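Local coordinates for protein interpain A (Prevotella intermedia, PDB 3BB7) that is the protease domain of a bacterial peptidase in zymogen form with much of its propeptide, and probably cleaves proteins as a cysteine protease, at residues T92-Q97 / D168-N173; Q96-N101 / K109-T114. The protein carries 1 engineered substitution. One frame throughout, in Å; residues are numbered along the deposited sequence.

Contact 1 (T92-Q97 / D168-N173). Unlike the reference sequence in segment 168-173: N169 (reference Asp).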
ATOM      1  N   THR A  92       8.013  -6.243  -7.464  1.00 10.67           N
ATOM      2  CA  THR A  92       8.876  -5.820  -6.382  1.00 10.87           C
ATOM      3  C   THR A  92       8.291  -6.233  -5.025  1.00 10.75           C
ATOM      4  O   THR A  92       7.076  -6.420  -4.875  1.00 11.67           O
ATOM      5  CB  THR A  92       9.047  -4.297  -6.392  1.00 11.12           C
ATOM      6  OG1 THR A  92       7.752  -3.668  -6.456  1.00 11.00           O
ATOM      7  CG2 THR A  92       9.882  -3.863  -7.568  1.00 12.05           C
ATOM      8  N   THR A  93       9.169  -6.373  -4.037  1.00 11.99           N
ATOM      9  CA  THR A  93       8.757  -6.626  -2.675  1.00 11.58           C
ATOM     10  C   THR A  93       9.467  -5.647  -1.751  1.00 11.17           C
ATOM     11  O   THR A  93      10.241  -6.023  -0.877  1.00 11.59           O
ATOM     12  CB  THR A  93       9.028  -8.090  -2.250  1.00 11.51           C
ATOM     13  OG1 THR A  93      10.356  -8.464  -2.628  1.00 12.78           O
ATOM     14  CG2 THR A  93       8.022  -9.017  -2.912  1.00 14.03           C
ATOM     15  N   TRP A  94       9.198  -4.365  -1.960  1.00 11.07           N
ATOM     16  CA  TRP A  94       9.953  -3.340  -1.250  1.00 10.63           C
ATOM     17  C   TRP A  94       9.452  -3.068   0.162  1.00 10.35           C
ATOM     18  O   TRP A  94       8.388  -3.570   0.554  1.00 10.39           O
ATOM     19  CB  TRP A  94       9.995  -2.064  -2.105  1.00  9.50           C
ATOM     20  CG  TRP A  94      10.802  -2.262  -3.379  1.00  9.65           C
ATOM     21  CD1 TRP A  94      11.570  -3.350  -3.707  1.00  9.84           C
ATOM     22  CD2 TRP A  94      10.962  -1.324  -4.444  1.00  8.67           C
ATOM     23  NE1 TRP A  94      12.213  -3.145  -4.913  1.00  9.84           N
ATOM     24  CE2 TRP A  94      11.835  -1.922  -5.400  1.00  9.55           C
ATOM     25  CE3 TRP A  94      10.412  -0.054  -4.725  1.00  8.52           C
ATOM     26  CZ2 TRP A  94      12.177  -1.297  -6.601  1.00  9.68           C
ATOM     27  CZ3 TRP A  94      10.775   0.587  -5.909  1.00  9.36           C
ATOM     28  CH2 TRP A  94      11.645  -0.046  -6.838  1.00  9.93           C
ATOM     29  N   GLY A  95      10.238  -2.325   0.939  1.00 10.30           N
ATOM     30  CA  GLY A  95       9.913  -2.053   2.320  1.00 10.97           C
ATOM     31  C   GLY A  95      10.349  -0.648   2.701  1.00 10.25           C
ATOM     32  O   GLY A  95      10.479   0.232   1.817  1.00 10.86           O
ATOM     33  N   GLN A  96      10.573  -0.417   3.998  1.00  9.82           N
ATOM     34  CA  GLN A  96      10.803   0.941   4.497  1.00 10.31           C
ATOM     35  C   GLN A  96      12.158   1.131   5.175  1.00 10.47           C
ATOM     36  O   GLN A  96      12.521   2.273   5.516  1.00 10.74           O
ATOM     37  CB  GLN A  96       9.727   1.319   5.518  1.00 10.31           C
ATOM     38  CG  GLN A  96       8.313   1.397   4.964  1.00 10.87           C
ATOM     39  CD  GLN A  96       7.375   2.076   5.943  1.00 11.19           C
ATOM     40  OE1 GLN A  96       7.745   3.059   6.590  1.00 11.00           O
ATOM     41  NE2 GLN A  96       6.130   1.564   6.040  1.00 11.10           N
ATOM     42  N   GLN A  97      12.895   0.046   5.402  1.00 10.69           N
ATOM     43  CA  GLN A  97      14.201   0.138   6.071  1.00 12.22           C
ATOM     44  C   GLN A  97      15.374  -0.076   5.100  1.00 12.44           C
ATOM     45  O   GLN A  97      15.269   0.337   3.933  1.00 11.85           O
ATOM     46  CB  GLN A  97      14.231  -0.708   7.347  1.00 12.60           C
ATOM     47  CG  GLN A  97      13.156  -0.236   8.309  1.00 14.71           C
ATOM     48  CD  GLN A  97      13.238  -0.871   9.646  1.00 17.23           C
ATOM     49  OE1 GLN A  97      12.693  -1.951   9.861  1.00 20.99           O
ATOM     50  NE2 GLN A  97      13.921  -0.207  10.567  1.00 17.98           N
ATOM     51  N   ASP A 168      14.064  -6.205  -7.880  1.00 12.30           N
ATOM     52  CA  ASP A 168      12.758  -6.609  -7.367  1.00 12.92           C
ATOM     53  C   ASP A 168      12.830  -6.806  -5.850  1.00 13.45           C
ATOM     54  O   ASP A 168      11.927  -6.407  -5.142  1.00 12.79           O
ATOM     55  CB  ASP A 168      12.284  -7.898  -8.025  1.00 13.60           C
ATOM     56  CG  ASP A 168      11.694  -7.665  -9.386  1.00 15.72           C
ATOM     57  OD1 ASP A 168      11.358  -6.494  -9.728  1.00 17.37           O
ATOM     58  OD2 ASP A 168      11.557  -8.681 -10.111  1.00 18.82           O
ATOM     59  N   ASN A 169      13.919  -7.413  -5.370  1.00 13.67           N
ATOM     60  CA  ASN A 169      14.018  -7.929  -3.996  1.00 15.73           C
ATOM     61  C   ASN A 169      15.358  -7.437  -3.431  1.00 14.72           C
ATOM     62  O   ASN A 169      16.388  -7.689  -4.021  1.00 15.44           O
ATOM     63  CB  ASN A 169      14.016  -9.473  -4.101  1.00 16.61           C
ATOM     64  CG  ASN A 169      14.015 -10.186  -2.755  1.00 19.82           C
ATOM     65  OD1 ASN A 169      14.143  -9.573  -1.678  1.00 21.48           O
ATOM     66  ND2 ASN A 169      13.872 -11.523  -2.813  1.00 22.73           N
ATOM     67  N   TYR A 170      15.339  -6.763  -2.292  1.00 13.83           N
ATOM     68  CA  TYR A 170      16.554  -6.304  -1.636  1.00 13.84           C
ATOM     69  C   TYR A 170      16.769  -7.013  -0.291  1.00 15.09           C
ATOM     70  O   TYR A 170      17.543  -6.538   0.526  1.00 15.30           O
ATOM     71  CB  TYR A 170      16.504  -4.791  -1.383  1.00 12.72           C
ATOM     72  CG  TYR A 170      16.693  -3.940  -2.630  1.00 10.32           C
ATOM     73  CD1 TYR A 170      15.583  -3.543  -3.403  1.00  9.93           C
ATOM     74  CD2 TYR A 170      17.964  -3.518  -3.021  1.00 10.33           C
ATOM     75  CE1 TYR A 170      15.733  -2.754  -4.544  1.00  9.54           C
ATOM     76  CE2 TYR A 170      18.135  -2.719  -4.178  1.00 11.19           C
ATOM     77  CZ  TYR A 170      17.008  -2.337  -4.930  1.00  9.91           C
ATOM     78  OH  TYR A 170      17.162  -1.571  -6.064  1.00 10.98           O
ATOM     79  N   SER A 171      16.099  -8.144  -0.071  1.00 15.63           N
ATOM     80  CA  SER A 171      16.233  -8.855   1.207  1.00 16.80           C
ATOM     81  C   SER A 171      17.450  -9.752   1.273  1.00 17.06           C
ATOM     82  O   SER A 171      17.717 -10.361   2.333  1.00 18.49           O
ATOM     83  CB  SER A 171      14.986  -9.695   1.483  1.00 17.17           C
ATOM     84  OG  SER A 171      14.875 -10.725   0.521  1.00 18.98           O
ATOM     85  N   GLY A 172      18.166  -9.903   0.166  1.00 16.54           N
ATOM     86  CA  GLY A 172      19.406 -10.657   0.195  1.00 16.96           C
ATOM     87  C   GLY A 172      20.495  -9.792  -0.384  1.00 16.28           C
ATOM     88  O   GLY A 172      20.829  -8.722   0.166  1.00 18.37           O
ATOM     89  N   ASN A 173      21.010 -10.218  -1.526  1.00 16.07           N
ATOM     90  CA  ASN A 173      22.167  -9.580  -2.124  1.00 15.27           C
ATOM     91  C   ASN A 173      21.763  -8.417  -3.019  1.00 15.40           C
ATOM     92  O   ASN A 173      20.693  -8.452  -3.640  1.00 16.18           O
ATOM     93  CB  ASN A 173      22.989 -10.610  -2.895  1.00 16.29           C
ATOM     94  CG  ASN A 173      23.602 -11.654  -1.970  1.00 18.18           C
ATOM     95  OD1 ASN A 173      23.587 -11.500  -0.735  1.00 18.94           O
ATOM     96  ND2 ASN A 173      24.116 -12.733  -2.549  1.00 20.15           N
TER
HETATM   97  O   HOH W   1      10.394  -9.370  -5.401  1.00 15.99           O
HETATM   98  O   HOH W   2      12.786  -7.372  -0.951  1.00 16.71           O
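W94 reaches the loop 168-173 with the nitrogen side of its indole. Its CG lies anti to the carbonyl carbon and beside the backbone N (chi1 -67°), which carries the ring from CB past T92 toward D168 and Y170. W94 CD1 is the first ring atom to meet the other loop, 3.4 Å from D168 O and also against Y170 CD1. One atom on, W94 NE1 lies 3.6 Å from Y170 CE1, at the edge of the tyrosine ring and near its plane; NE1 is hydrogen-bonded to K167 O. CE2 still grazes Y170 CE1. The five-membered ring of W94 and the ring of Y170 meet obliquely, planes at 58°. T92 CG2 lies over one indole face, 3.3 Å above its plane and toward the rim, while V182, L185 and M186 of helix 176-192 also pack on the side chain. Y170 is fixed at its tip, where OH bonds to E178 O and K167 N. Beside the rings, T93 N donates a nearly straight bond to D168 O (3.0 Å, 163°). A water gives hydrogens to T93 O and N169 OD1 and accepts one from Y170 N (2.9 Å), so it joins the two backbones. N169 OD1 also takes S171 N at 2.9 Å, from above its carbonyl plane, which closes an Asx turn, and S171 OG adds a second bond to it at 2.6 Å. The buried indole lies where the loop ahead of helix 176-192 packs on the segment leading to helix 116-128 in the papain-like catalytic domain, about 11 Å (side chain to side chain) from A116, the engineered alanine at the predicted nucleophile position.

Contact 2 (Q96-N101 / K109-T114); sequences QQMPYN and KGRLIT
N101 and R111 meet with their flat groups almost perpendicular, the amide and guanidinium planes 84° apart. M98 SD and N101 O both approach the guanidinium obliquely, and N101 O lies 3.2 Å from R111 CD. The bend at chi3 (-59°) turns the guanidinium off the line of its own chain, and NH1 bonds to L104 O. On the Y100 ring, P99 CD lies over one face toward the rim, within a turn that contains the cis peptide before P99 and is closed by N101 N bonding to Q97 O. T114 CG2 packs on Y100 O at 3.4 Å and on Y100 CB, while the ring leads away. T114 N donates to Q96 O at 3.0 Å, in the carbonyl plane and on a lone pair. T114 OG1 lies against CA, CB and CG of Q96 and is hydrogen-bonded to T119 OG1. These loops lead into helix 116-128, whose first residue, the engineered A116, replaces the predicted nucleophile. The Q96 side chain is about 4 Å from that of A116, a placement consistent with the oxyanion-hole glutamine of papain-like peptidases. Q96 OE1 passes I113 CD1 at 3.4 Å and accepts a weak hydrogen bond from G115 N. On the neighbouring glutamine, Q97 CG packs on I113 CG2 (3.7 Å), and NE2 donates to a water at 3.0 Å. The same water gives a hydrogen to R111 O at 2.8 Å.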
ATOM      1  N   GLN A  96      10.573  -0.417   3.998  1.00  9.82           N
ATOM      2  CA  GLN A  96      10.803   0.941   4.497  1.00 10.31           C
ATOM      3  C   GLN A  96      12.158   1.131   5.175  1.00 10.47           C
ATOM      4  O   GLN A  96      12.521   2.273   5.516  1.00 10.74           O
ATOM      5  CB  GLN A  96       9.727   1.319   5.518  1.00 10.31           C
ATOM      6  CG  GLN A  96       8.313   1.397   4.964  1.00 10.87           C
ATOM      7  CD  GLN A  96       7.375   2.076   5.943  1.00 11.19           C
ATOM      8  OE1 GLN A  96       7.745   3.059   6.590  1.00 11.00           O
ATOM      9  NE2 GLN A  96       6.130   1.564   6.040  1.00 11.10           N
ATOM     10  N   GLN A  97      12.895   0.046   5.402  1.00 10.69           N
ATOM     11  CA  GLN A  97      14.201   0.138   6.071  1.00 12.22           C
ATOM     12  C   GLN A  97      15.374  -0.076   5.100  1.00 12.44           C
ATOM     13  O   GLN A  97      15.269   0.337   3.933  1.00 11.85           O
ATOM     14  CB  GLN A  97      14.231  -0.708   7.347  1.00 12.60           C
ATOM     15  CG  GLN A  97      13.156  -0.236   8.309  1.00 14.71           C
ATOM     16  CD  GLN A  97      13.238  -0.871   9.646  1.00 17.23           C
ATOM     17  OE1 GLN A  97      12.693  -1.951   9.861  1.00 20.99           O
ATOM     18  NE2 GLN A  97      13.921  -0.207  10.567  1.00 17.98           N
ATOM     19  N   MET A  98      16.506  -0.628   5.536  1.00 12.90           N
ATOM     20  CA  MET A  98      17.641  -0.681   4.604  1.00 14.22           C
ATOM     21  C   MET A  98      17.401  -1.653   3.449  1.00 13.49           C
ATOM     22  O   MET A  98      16.841  -2.721   3.663  1.00 14.97           O
ATOM     23  CB  MET A  98      18.955  -0.984   5.342  1.00 15.67           C
ATOM     24  CG  MET A  98      19.413   0.204   6.168  1.00 18.35           C
ATOM     25  SD  MET A  98      20.012   1.605   5.174  1.00 21.18           S
ATOM     26  CE  MET A  98      21.478   0.877   4.416  1.00 23.80           C
ATOM     27  N   PRO A  99      17.827  -1.294   2.235  1.00 13.27           N
ATOM     28  CA  PRO A  99      18.512  -0.067   1.839  1.00 12.55           C
ATOM     29  C   PRO A  99      17.588   1.063   1.382  1.00 10.73           C
ATOM     30  O   PRO A  99      18.074   2.133   0.971  1.00 10.96           O
ATOM     31  CB  PRO A  99      19.349  -0.524   0.646  1.00 12.27           C
ATOM     32  CG  PRO A  99      18.450  -1.583  -0.001  1.00 13.53           C
ATOM     33  CD  PRO A  99      17.711  -2.250   1.114  1.00 13.98           C
ATOM     34  N   TYR A 100      16.274   0.836   1.441  1.00 10.25           N
ATOM     35  CA  TYR A 100      15.298   1.818   0.965  1.00 10.31           C
ATOM     36  C   TYR A 100      15.480   3.170   1.615  1.00 10.56           C
ATOM     37  O   TYR A 100      15.244   4.197   0.960  1.00 10.41           O
ATOM     38  CB  TYR A 100      13.891   1.292   1.235  1.00  9.88           C
ATOM     39  CG  TYR A 100      13.720  -0.145   0.734  1.00 10.11           C
ATOM     40  CD1 TYR A 100      13.646  -1.229   1.629  1.00 11.64           C
ATOM     41  CD2 TYR A 100      13.687  -0.428  -0.649  1.00 10.36           C
ATOM     42  CE1 TYR A 100      13.527  -2.563   1.148  1.00 10.08           C
ATOM     43  CE2 TYR A 100      13.544  -1.738  -1.110  1.00 10.81           C
ATOM     44  CZ  TYR A 100      13.492  -2.790  -0.214  1.00  9.23           C
ATOM     45  OH  TYR A 100      13.336  -4.046  -0.756  1.00 11.58           O
ATOM     46  N   ASN A 101      15.865   3.155   2.902  1.00 10.41           N
ATOM     47  CA  ASN A 101      16.023   4.395   3.671  1.00 10.56           C
ATOM     48  C   ASN A 101      17.465   4.886   3.767  1.00 11.02           C
ATOM     49  O   ASN A 101      17.759   5.749   4.610  1.00 10.98           O
ATOM     50  CB  ASN A 101      15.444   4.223   5.090  1.00 10.62           C
ATOM     51  CG  ASN A 101      16.258   3.233   5.945  1.00 11.13           C
ATOM     52  OD1 ASN A 101      17.069   2.480   5.409  1.00 12.14           O
ATOM     53  ND2 ASN A 101      16.048   3.252   7.282  1.00 10.69           N
ATOM     54  N   LYS A 109      18.046   6.541  17.658  1.00 21.07           N
ATOM     55  CA  LYS A 109      16.997   5.544  17.856  1.00 21.53           C
ATOM     56  C   LYS A 109      16.767   4.753  16.568  1.00 20.15           C
ATOM     57  O   LYS A 109      15.781   4.029  16.444  1.00 21.74           O
ATOM     58  CB  LYS A 109      15.698   6.223  18.289  1.00 22.91           C
ATOM     59  CG  LYS A 109      15.876   7.098  19.533  1.00 25.85           C
ATOM     60  CD  LYS A 109      14.550   7.452  20.187  1.00 30.41           C
ATOM     61  CE  LYS A 109      14.715   8.547  21.242  1.00 32.47           C
ATOM     62  NZ  LYS A 109      13.362   8.968  21.712  1.00 33.94           N
ATOM     63  N   GLY A 110      17.700   4.874  15.635  1.00 18.74           N
ATOM     64  CA  GLY A 110      17.595   4.184  14.356  1.00 16.58           C
ATOM     65  C   GLY A 110      17.418   5.157  13.215  1.00 14.93           C
ATOM     66  O   GLY A 110      16.940   6.278  13.386  1.00 15.55           O
ATOM     67  N   ARG A 111      17.816   4.717  12.036  1.00 12.70           N
ATOM     68  CA  ARG A 111      17.681   5.569  10.865  1.00 12.04           C
ATOM     69  C   ARG A 111      16.187   5.824  10.543  1.00 11.61           C
ATOM     70  O   ARG A 111      15.346   4.933  10.704  1.00 11.69           O
ATOM     71  CB  ARG A 111      18.366   4.923   9.653  1.00 12.79           C
ATOM     72  CG  ARG A 111      18.467   5.802   8.442  1.00 13.11           C
ATOM     73  CD  ARG A 111      19.344   5.166   7.352  1.00 13.11           C
ATOM     74  NE  ARG A 111      20.716   4.901   7.814  1.00 13.99           N
ATOM     75  CZ  ARG A 111      21.706   5.799   7.822  1.00 14.94           C
ATOM     76  NH1 ARG A 111      21.522   7.050   7.378  1.00 15.79           N
ATOM     77  NH2 ARG A 111      22.910   5.440   8.285  1.00 19.07           N
ATOM     78  N   LEU A 112      15.871   7.037  10.072  1.00 10.99           N
ATOM     79  CA  LEU A 112      14.502   7.332   9.690  1.00 10.84           C
ATOM     80  C   LEU A 112      14.049   6.332   8.613  1.00 10.62           C
ATOM     81  O   LEU A 112      14.859   5.912   7.759  1.00 11.06           O
ATOM     82  CB  LEU A 112      14.418   8.753   9.147  1.00 10.75           C
ATOM     83  CG  LEU A 112      14.835   9.879  10.121  1.00 11.03           C
ATOM     84  CD1 LEU A 112      14.759  11.264   9.428  1.00 14.43           C
ATOM     85  CD2 LEU A 112      14.039   9.879  11.458  1.00 15.53           C
ATOM     86  N   ILE A 113      12.765   5.969   8.632  1.00  9.16           N
ATOM     87  CA  ILE A 113      12.242   5.009   7.655  1.00 10.13           C
ATOM     88  C   ILE A 113      11.435   5.672   6.565  1.00  9.47           C
ATOM     89  O   ILE A 113      11.069   6.845   6.679  1.00  9.41           O
ATOM     90  CB  ILE A 113      11.503   3.833   8.380  1.00  9.36           C
ATOM     91  CG1 ILE A 113      10.140   4.259   8.982  1.00 10.94           C
ATOM     92  CG2 ILE A 113      12.432   3.225   9.446  1.00 12.02           C
ATOM     93  CD1 ILE A 113       9.319   3.120   9.614  1.00 11.62           C
ATOM     94  N   THR A 114      11.215   4.969   5.446  1.00  8.45           N
ATOM     95  CA  THR A 114      10.753   5.714   4.284  1.00  9.60           C
ATOM     96  C   THR A 114       9.314   6.222   4.363  1.00  9.45           C
ATOM     97  O   THR A 114       8.959   7.217   3.695  1.00  9.95           O
ATOM     98  CB  THR A 114      10.844   4.868   3.007  1.00  9.47           C
ATOM     99  OG1 THR A 114      10.044   3.694   3.194  1.00 10.14           O
ATOM    100  CG2 THR A 114      12.290   4.527   2.699  1.00 10.17           C
TER
HETATM  101  O   HOH W   3      15.734   2.149  10.748  1.00 16.16           O

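How the contacts relate
Both contacts use the loop that runs toward helix 116-128, sharing Q96 and Q97. Contact 1 joins its first part to a distant loop ahead of helix 176-192 and is only partly buried, grading from indole and phenol rings inside to a hydrated turn outside. Contact 2 is more deeply buried, local in sequence and nearer the predicted catalytic residues; aliphatic and amide groups replace the aromatic pair, though each contact has one direct backbone bond and is helped by bridging water. Y100 connects them: its ring meets those of W94 and Y170, its CE1 lies 3.3 Å from G95 N, and P99 CG packs on Y170 CD2.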